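Local atomic coordinates of F420-reducing hydrogenase, subunit beta (Methanothermobacter marburgensis, PDB entry 4OMF), a protein that probably passes electrons from hydrogen oxidation, through an iron-sulfur cluster and FAD, to coenzyme F420 as part of the F420-reducing hydrogenase complex. Residues Glu263-Glu266 and Lys267-Ala271. Sequence-based numbering, arbitrary orientation.
Sequences EKAE and KNIAA
I269 lies over A265, one turn earlier in helix 251-275, and this pair forms the buried side of the contact. The I269 N to A265 O bond spans 2.7 Å, and the donor sits nearly in line with the carbonyl (C=O...N 166°). CG1 of I269, anti to its own carbonyl carbon (chi1 -71°), folds back over A265 O at 3.2 Å. From there CD1 of I269 reaches toward CB of A265, a looser apolar approach of 4.5 Å.

On the neighbouring flank, N268 N bonds to K264 O at 3.0 Å. The N268 amide leans back so that ND2 comes 3.7 Å from CG of K264, the two side chains crossing at a slant. Loop residue K196 touches A265 and I269, I194 and the C-terminal F281 close on I269, and N268 ND2 is hydrogen-bonded to the backbone O of K193. The K264 chain is bent near its end, about 7 Å from the iron-sulfur cluster.

The remaining face is exposed, with its helical bonds intact: K267 N to E263 O (3.2 Å) and A270 N to E266 O (3.0 Å). Its side chains are the loose part, since those of E263 and K267 meet no side chain across the contact. Apolar cover and one amide-to-backbone bond thus probably help hold this helix against the 193-196 loop beside the cluster, leaving most charged groups toward solvent, E266 OE2 keeping a weak, long ion pair with K196.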
# COMPACT_ATOMS: atom_id res chain seq x y z
N GLU C 263 -3.67 -10.09 -37.45
CA GLU C 263 -3.18 -8.93 -38.17
C GLU C 263 -3.44 -7.65 -37.38
O GLU C 263 -2.59 -6.75 -37.34
CB GLU C 263 -3.83 -8.85 -39.55
CG GLU C 263 -3.34 -7.71 -40.40
CD GLU C 263 -3.80 -7.86 -41.83
OE1 GLU C 263 -3.68 -8.98 -42.37
OE2 GLU C 263 -4.30 -6.87 -42.41
N LYS C 264 -4.61 -7.59 -36.75
CA LYS C 264 -5.00 -6.41 -35.99
C LYS C 264 -4.08 -6.26 -34.78
O LYS C 264 -3.60 -5.16 -34.45
CB LYS C 264 -6.46 -6.54 -35.54
CG LYS C 264 -6.96 -5.39 -34.68
CD LYS C 264 -8.46 -5.54 -34.42
CE LYS C 264 -8.77 -6.84 -33.72
NZ LYS C 264 -8.22 -6.87 -32.35
N ALA C 265 -3.84 -7.37 -34.11
CA ALA C 265 -2.98 -7.40 -32.94
C ALA C 265 -1.57 -6.95 -33.30
O ALA C 265 -0.97 -6.14 -32.59
CB ALA C 265 -2.97 -8.77 -32.33
N GLU C 266 -1.02 -7.43 -34.42
CA GLU C 266 0.35 -7.07 -34.76
C GLU C 266 0.46 -5.56 -35.04
O GLU C 266 1.44 -4.93 -34.68
CB GLU C 266 0.84 -7.89 -35.94
CG GLU C 266 1.00 -9.38 -35.62
CD GLU C 266 2.20 -9.70 -34.72
OE1 GLU C 266 2.98 -8.79 -34.37
OE2 GLU C 266 2.36 -10.89 -34.38
N LYS C 267 -0.57 -4.99 -35.65
CA LYS C 267 -0.60 -3.56 -35.90
C LYS C 267 -0.60 -2.78 -34.58
O LYS C 267 0.10 -1.77 -34.43
CB LYS C 267 -1.83 -3.18 -36.73
CG LYS C 267 -1.81 -1.76 -37.25
CD LYS C 267 -2.90 -1.54 -38.29
CE LYS C 267 -3.06 -0.06 -38.64
NZ LYS C 267 -3.45 0.76 -37.45
N ASN C 268 -1.40 -3.26 -33.65
CA ASN C 268 -1.52 -2.58 -32.35
C ASN C 268 -0.28 -2.79 -31.48
O ASN C 268 0.14 -1.87 -30.77
CB ASN C 268 -2.78 -3.05 -31.62
CG ASN C 268 -4.05 -2.57 -32.31
OD1 ASN C 268 -4.06 -1.52 -32.94
ND2 ASN C 268 -5.12 -3.33 -32.18
N ILE C 269 0.33 -3.98 -31.56
CA ILE C 269 1.59 -4.21 -30.87
C ILE C 269 2.68 -3.29 -31.41
O ILE C 269 3.46 -2.70 -30.65
CB ILE C 269 2.01 -5.69 -31.02
CG1 ILE C 269 1.07 -6.55 -30.17
CG2 ILE C 269 3.47 -5.88 -30.63
CD1 ILE C 269 1.07 -8.03 -30.57
N ALA C 270 2.71 -3.12 -32.72
CA ALA C 270 3.69 -2.21 -33.32
C ALA C 270 3.46 -0.77 -32.90
O ALA C 270 4.41 -0.02 -32.68
CB ALA C 270 3.66 -2.32 -34.85
N ALA C 271 2.19 -0.36 -32.83
CA ALA C 271 1.84 0.98 -32.38
C ALA C 271 2.33 1.24 -30.93
O ALA C 271 2.84 2.33 -30.63
CB ALA C 271 0.35 1.18 -32.47